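Local atomic coordinates of nicotinate phosphoribosyltransferase (Saccharomyces cerevisiae, PDB entry 1VLP), a protein that catalyses the ATP-dependent joining of nicotinate to the ribose phosphate of phosphoribosyl diphosphate, the first step in making NAD from nicotinic acid. Residues Phe180-Arg194 with Arg217-Phe230. Sequence-based numbering, arbitrary orientation.
Sequences FDNGIRFSEFGTRRR and RNKSLLLGTSNILF
Strands 186-188 and 222-225 are neighbours in the parallel barrel sheet of this type II phosphoribosyltransferase, joined by a right-handed beta-alpha-beta crossover through helix 197-213. Phe186 N and Glu188 N donate to Leu221 O and Gly224 O, while Phe186 O and Glu188 O take Leu223 N and Ser226 N. At the N-terminal end, Asn218 lays its amide nearly flat on the Phe180 ring, the planes 19° apart and Asn218 CB 3.9 Å from the ring centroid. Arg217, bent at chi3, sends NH2 straight to the anti lone pair of Asp181 OD1 (2.9 Å). Its NE holds Asn218 OD1 at 2.9 Å. A leucine in place of Arg217 would probably leave Asp181 without its charge partner and Asn218 OD1 without the guanidinium that holds it. At the C-terminal end, Thr225 OG1 donates to Glu188 OE1 (2.6 Å) and accepts from Asn227 N in an ST turn. Asn227 ND2 reaches Thr191 OG1 at 3.0 Å, and its OD1 caps the next helix through Phe230 N. A water links Glu188 OE1, Thr191 OG1 and Ser226 OG, itself bonded to Asp25. With bonds at Glu188 and Thr191 flanking Phe189, a nicotinate-binding residue by analogy with relatives, this buried polar network probably fixes its loop.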
loop_
_atom_site.group_PDB
_atom_site.type_symbol
_atom_site.label_atom_id
_atom_site.label_comp_id
_atom_site.label_asym_id
_atom_site.label_seq_id
_atom_site.Cartn_x
_atom_site.Cartn_y
_atom_site.Cartn_z
ATOM N N PHE A 180 20.508 0.069 9.157
ATOM C CA PHE A 180 21.661 0.684 8.522
ATOM C C PHE A 180 22.962 -0.063 8.848
ATOM O O PHE A 180 23.781 -0.292 7.968
ATOM C CB PHE A 180 21.778 2.134 8.936
ATOM C CG PHE A 180 20.663 3.034 8.474
ATOM C CD1 PHE A 180 19.995 2.868 7.249
ATOM C CD2 PHE A 180 20.303 4.084 9.282
ATOM C CE1 PHE A 180 19.019 3.757 6.882
ATOM C CE2 PHE A 180 19.318 4.935 8.925
ATOM C CZ PHE A 180 18.687 4.785 7.736
ATOM N N ASP A 181 23.129 -0.513 10.093
ATOM C CA ASP A 181 24.314 -1.348 10.432
ATOM C C ASP A 181 24.433 -2.636 9.664
ATOM O O ASP A 181 25.518 -3.164 9.501
ATOM C CB ASP A 181 24.305 -1.761 11.877
ATOM C CG ASP A 181 24.390 -0.621 12.796
ATOM O OD1 ASP A 181 24.816 0.483 12.388
ATOM O OD2 ASP A 181 24.012 -0.843 13.950
ATOM N N ASN A 182 23.299 -3.165 9.231
ATOM C CA ASN A 182 23.247 -4.362 8.414
ATOM C C ASN A 182 23.176 -4.080 6.915
ATOM O O ASN A 182 22.960 -4.984 6.098
ATOM C CB ASN A 182 22.054 -5.188 8.896
ATOM C CG ASN A 182 22.367 -5.931 10.180
ATOM O OD1 ASN A 182 22.862 -7.044 10.134
ATOM N ND2 ASN A 182 22.090 -5.317 11.322
ATOM N N GLY A 183 23.408 -2.813 6.541
ATOM C CA GLY A 183 23.383 -2.406 5.144
ATOM C C GLY A 183 22.068 -2.615 4.426
ATOM O O GLY A 183 22.050 -2.808 3.221
ATOM N N ILE A 184 20.974 -2.543 5.170
ATOM C CA ILE A 184 19.651 -2.804 4.666
ATOM C C ILE A 184 19.086 -1.551 3.953
ATOM O O ILE A 184 19.049 -0.499 4.553
ATOM C CB ILE A 184 18.671 -3.241 5.772
ATOM C CG1 ILE A 184 19.179 -4.464 6.573
ATOM C CG2 ILE A 184 17.317 -3.477 5.197
ATOM C CD1 ILE A 184 19.402 -5.688 5.844
ATOM N N ARG A 185 18.663 -1.709 2.692
ATOM C CA ARG A 185 18.036 -0.630 1.919
ATOM C C ARG A 185 16.513 -0.794 2.132
ATOM O O ARG A 185 15.908 -1.813 1.758
ATOM C CB ARG A 185 18.401 -0.696 0.415
ATOM C CG ARG A 185 19.845 -0.512 0.129
ATOM C CD ARG A 185 20.055 -0.300 -1.357
ATOM N NE ARG A 185 20.451 1.068 -1.645
ATOM C CZ ARG A 185 20.185 1.716 -2.778
ATOM N NH1 ARG A 185 19.489 1.135 -3.764
ATOM N NH2 ARG A 185 20.604 2.969 -2.920
ATOM N N PHE A 186 15.888 0.196 2.765
ATOM C CA PHE A 186 14.493 0.093 3.124
ATOM C C PHE A 186 13.764 1.379 2.925
ATOM O O PHE A 186 14.361 2.476 2.878
ATOM C CB PHE A 186 14.293 -0.393 4.587
ATOM C CG PHE A 186 14.646 0.617 5.626
ATOM C CD1 PHE A 186 15.982 0.762 6.033
ATOM C CD2 PHE A 186 13.676 1.481 6.177
ATOM C CE1 PHE A 186 16.346 1.682 6.957
ATOM C CE2 PHE A 186 14.052 2.414 7.141
ATOM C CZ PHE A 186 15.368 2.530 7.499
ATOM N N SER A 187 12.461 1.231 2.786
ATOM C CA SER A 187 11.560 2.374 2.822
ATOM C C SER A 187 10.481 2.190 3.886
ATOM O O SER A 187 10.098 1.077 4.238
ATOM C CB SER A 187 10.949 2.600 1.439
ATOM O OG SER A 187 10.093 1.516 1.141
ATOM N N GLU A 188 10.010 3.308 4.412
ATOM C CA GLU A 188 8.878 3.378 5.319
ATOM C C GLU A 188 7.599 3.264 4.525
ATOM O O GLU A 188 7.454 3.860 3.446
ATOM C CB GLU A 188 8.928 4.744 6.053
ATOM C CG GLU A 188 7.951 4.844 7.205
ATOM C CD GLU A 188 6.537 5.173 6.795
ATOM O OE1 GLU A 188 6.274 5.784 5.725
ATOM O OE2 GLU A 188 5.656 4.793 7.570
ATOM N N PHE A 189 6.677 2.445 5.003
ATOM C CA PHE A 189 5.493 2.046 4.227
ATOM C C PHE A 189 4.224 1.965 5.085
ATOM O O PHE A 189 3.244 1.248 4.713
ATOM C CB PHE A 189 5.827 0.653 3.661
ATOM C CG PHE A 189 4.877 0.100 2.627
ATOM C CD1 PHE A 189 4.127 0.915 1.741
ATOM C CD2 PHE A 189 4.752 -1.301 2.519
ATOM C CE1 PHE A 189 3.266 0.340 0.792
ATOM C CE2 PHE A 189 3.897 -1.880 1.563
ATOM C CZ PHE A 189 3.167 -1.061 0.700
ATOM N N GLY A 190 4.232 2.623 6.250
ATOM C CA GLY A 190 3.197 2.416 7.256
ATOM C C GLY A 190 2.001 3.374 7.260
ATOM O O GLY A 190 1.262 3.414 8.230
ATOM N N THR A 191 1.759 4.106 6.162
ATOM C CA THR A 191 0.660 5.081 6.170
ATOM C C THR A 191 -0.702 4.449 6.560
ATOM O O THR A 191 -1.394 4.921 7.480
ATOM C CB THR A 191 0.531 5.820 4.828
ATOM O OG1 THR A 191 1.745 6.496 4.558
ATOM C CG2 THR A 191 -0.661 6.790 4.841
ATOM N N ARG A 192 -1.050 3.358 5.882
ATOM C CA ARG A 192 -2.406 2.832 5.967
ATOM C C ARG A 192 -2.755 2.354 7.372
ATOM O O ARG A 192 -3.883 2.544 7.823
ATOM C CB ARG A 192 -2.582 1.691 5.003
ATOM C CG ARG A 192 -2.727 2.161 3.611
ATOM C CD ARG A 192 -2.788 0.964 2.680
ATOM N NE ARG A 192 -1.468 0.365 2.552
ATOM C CZ ARG A 192 -1.243 -0.737 1.871
ATOM N NH1 ARG A 192 -2.268 -1.339 1.263
ATOM N NH2 ARG A 192 -0.012 -1.242 1.822
ATOM N N ARG A 193 -1.779 1.830 8.098
ATOM C CA ARG A 193 -2.119 1.382 9.440
ATOM C C ARG A 193 -1.485 2.171 10.567
ATOM O O ARG A 193 -1.331 1.663 11.673
ATOM C CB ARG A 193 -1.926 -0.100 9.592
ATOM C CG ARG A 193 -3.181 -0.865 9.164
ATOM C CD ARG A 193 -3.021 -2.348 9.436
ATOM N NE ARG A 193 -3.827 -3.132 8.521
ATOM C CZ ARG A 193 -3.817 -4.456 8.469
ATOM N NH1 ARG A 193 -3.028 -5.150 9.280
ATOM N NH2 ARG A 193 -4.595 -5.079 7.597
ATOM N N ARG A 194 -1.128 3.428 10.296
ATOM C CA ARG A 194 -0.586 4.247 11.320
ATOM C C ARG A 194 -1.604 4.419 12.466
ATOM O O ARG A 194 -2.837 4.518 12.248
ATOM C CB ARG A 194 -0.173 5.610 10.782
ATOM C CG ARG A 194 -1.312 6.465 10.350
ATOM C CD ARG A 194 -0.786 7.602 9.436
ATOM N NE ARG A 194 -1.823 8.564 9.127
ATOM C CZ ARG A 194 -1.741 9.491 8.171
ATOM N NH1 ARG A 194 -0.667 9.570 7.376
ATOM N NH2 ARG A 194 -2.777 10.305 7.967
ATOM N N ARG A 217 27.055 7.157 5.176
ATOM C CA ARG A 217 26.693 5.760 5.005
ATOM C C ARG A 217 25.197 5.523 4.836
ATOM O O ARG A 217 24.775 4.753 3.964
ATOM C CB ARG A 217 27.183 4.939 6.194
ATOM C CG ARG A 217 26.924 3.441 6.013
ATOM C CD ARG A 217 27.258 2.700 7.248
ATOM N NE ARG A 217 26.225 2.879 8.238
ATOM C CZ ARG A 217 26.132 2.141 9.337
ATOM N NH1 ARG A 217 27.009 1.159 9.541
ATOM N NH2 ARG A 217 25.147 2.350 10.178
ATOM N N ASN A 218 24.409 6.257 5.608
ATOM C CA ASN A 218 22.988 5.925 5.831
ATOM C C ASN A 218 22.053 6.521 4.784
ATOM O O ASN A 218 21.004 5.960 4.492
ATOM C CB ASN A 218 22.562 6.363 7.212
ATOM C CG ASN A 218 23.282 5.608 8.315
ATOM O OD1 ASN A 218 23.918 4.568 8.042
ATOM N ND2 ASN A 218 23.162 6.079 9.553
ATOM N N LYS A 219 22.436 7.669 4.202
ATOM C CA LYS A 219 21.543 8.320 3.227
ATOM C C LYS A 219 21.149 7.429 2.096
ATOM O O LYS A 219 19.982 7.434 1.710
ATOM C CB LYS A 219 22.153 9.626 2.684
ATOM C CG LYS A 219 21.975 10.719 3.677
ATOM C CD LYS A 219 22.460 12.068 3.091
ATOM C CE LYS A 219 22.378 13.237 4.083
ATOM N NZ LYS A 219 21.387 13.003 5.199
ATOM N N SER A 220 22.107 6.663 1.572
ATOM C CA SER A 220 21.837 5.772 0.460
ATOM C C SER A 220 21.124 4.467 0.849
ATOM O O SER A 220 20.694 3.713 -0.028
ATOM C CB SER A 220 23.111 5.457 -0.334
ATOM O OG SER A 220 24.037 4.708 0.410
ATOM N N LEU A 221 21.052 4.168 2.138
ATOM C CA LEU A 221 20.320 2.992 2.600
ATOM C C LEU A 221 18.808 3.284 2.778
ATOM O O LEU A 221 17.970 2.397 2.620
ATOM C CB LEU A 221 20.944 2.489 3.919
ATOM C CG LEU A 221 22.437 2.113 3.829
ATOM C CD1 LEU A 221 22.972 1.671 5.151
ATOM C CD2 LEU A 221 22.703 1.041 2.790
ATOM N N LEU A 222 18.480 4.508 3.176
ATOM C CA LEU A 222 17.090 4.916 3.280
ATOM C C LEU A 222 16.613 5.281 1.849
ATOM O O LEU A 222 17.040 6.281 1.249
ATOM C CB LEU A 222 16.926 6.089 4.246
ATOM C CG LEU A 222 15.495 6.602 4.268
ATOM C CD1 LEU A 222 14.534 5.523 4.846
ATOM C CD2 LEU A 222 15.365 7.862 5.018
ATOM N N LEU A 223 15.780 4.423 1.312
ATOM C CA LEU A 223 15.248 4.620 -0.016
ATOM C C LEU A 223 14.287 5.783 -0.021
ATOM O O LEU A 223 14.194 6.534 -1.012
ATOM C CB LEU A 223 14.543 3.363 -0.508
ATOM C CG LEU A 223 15.500 2.173 -0.613
ATOM C CD1 LEU A 223 14.719 0.917 -1.032
ATOM C CD2 LEU A 223 16.638 2.466 -1.542
ATOM N N GLY A 224 13.545 5.884 1.076
ATOM C CA GLY A 224 12.520 6.926 1.275
ATOM C C GLY A 224 11.304 6.447 2.009
ATOM O O GLY A 224 11.371 5.596 2.919
ATOM N N THR A 225 10.154 7.023 1.639
ATOM C CA THR A 225 8.862 6.660 2.231
ATOM C C THR A 225 7.831 6.567 1.138
ATOM O O THR A 225 7.873 7.312 0.137
ATOM C CB THR A 225 8.381 7.645 3.349
ATOM O OG1 THR A 225 7.049 7.312 3.787
ATOM C CG2 THR A 225 8.483 9.047 2.924
ATOM N N SER A 226 6.897 5.646 1.332
ATOM C CA SER A 226 5.737 5.624 0.443
ATOM C C SER A 226 4.837 6.852 0.560
ATOM O O SER A 226 4.092 7.170 -0.361
ATOM C CB SER A 226 4.920 4.351 0.582
ATOM O OG SER A 226 4.213 4.310 1.783
ATOM N N ASN A 227 4.888 7.552 1.681
ATOM C CA ASN A 227 3.982 8.658 1.912
ATOM C C ASN A 227 4.547 9.918 1.257
ATOM O O ASN A 227 5.602 10.471 1.676
ATOM C CB ASN A 227 3.773 8.837 3.406
ATOM C CG ASN A 227 2.733 9.894 3.719
ATOM O OD1 ASN A 227 2.943 11.078 3.456
ATOM N ND2 ASN A 227 1.585 9.469 4.259
ATOM N N ILE A 228 3.860 10.372 0.224
ATOM C CA ILE A 228 4.397 11.436 -0.582
ATOM C C ILE A 228 4.537 12.714 0.245
ATOM O O ILE A 228 5.536 13.457 0.082
ATOM C CB ILE A 228 3.514 11.705 -1.816
ATOM C CG1 ILE A 228 3.246 10.446 -2.631
ATOM C CG2 ILE A 228 4.140 12.734 -2.709
ATOM C CD1 ILE A 228 2.179 10.692 -3.673
ATOM N N LEU A 229 3.573 12.974 1.146
ATOM C CA LEU A 229 3.628 14.193 1.967
ATOM C C LEU A 229 4.857 14.190 2.892
ATOM O O LEU A 229 5.525 15.216 3.001
ATOM C CB LEU A 229 2.348 14.368 2.808
ATOM C CG LEU A 229 2.147 15.754 3.414
ATOM C CD1 LEU A 229 2.095 16.787 2.327
ATOM C CD2 LEU A 229 0.899 15.793 4.162
ATOM N N PHE A 230 5.118 13.054 3.529
ATOM C CA PHE A 230 6.301 12.909 4.406
ATOM C C PHE A 230 7.581 12.887 3.613
ATOM O O PHE A 230 8.593 13.375 4.089
ATOM C CB PHE A 230 6.193 11.703 5.312
ATOM C CG PHE A 230 5.243 11.914 6.481
ATOM C CD1 PHE A 230 5.481 12.940 7.369
ATOM C CD2 PHE A 230 4.157 11.096 6.697
ATOM C CE1 PHE A 230 4.663 13.158 8.468
ATOM C CE2 PHE A 230 3.266 11.319 7.823
ATOM C CZ PHE A 230 3.540 12.360 8.689
HETATM O O HOH W 1 27.507 -1.800 10.794
HETATM O O HOH W 2 4.161 5.136 4.426
#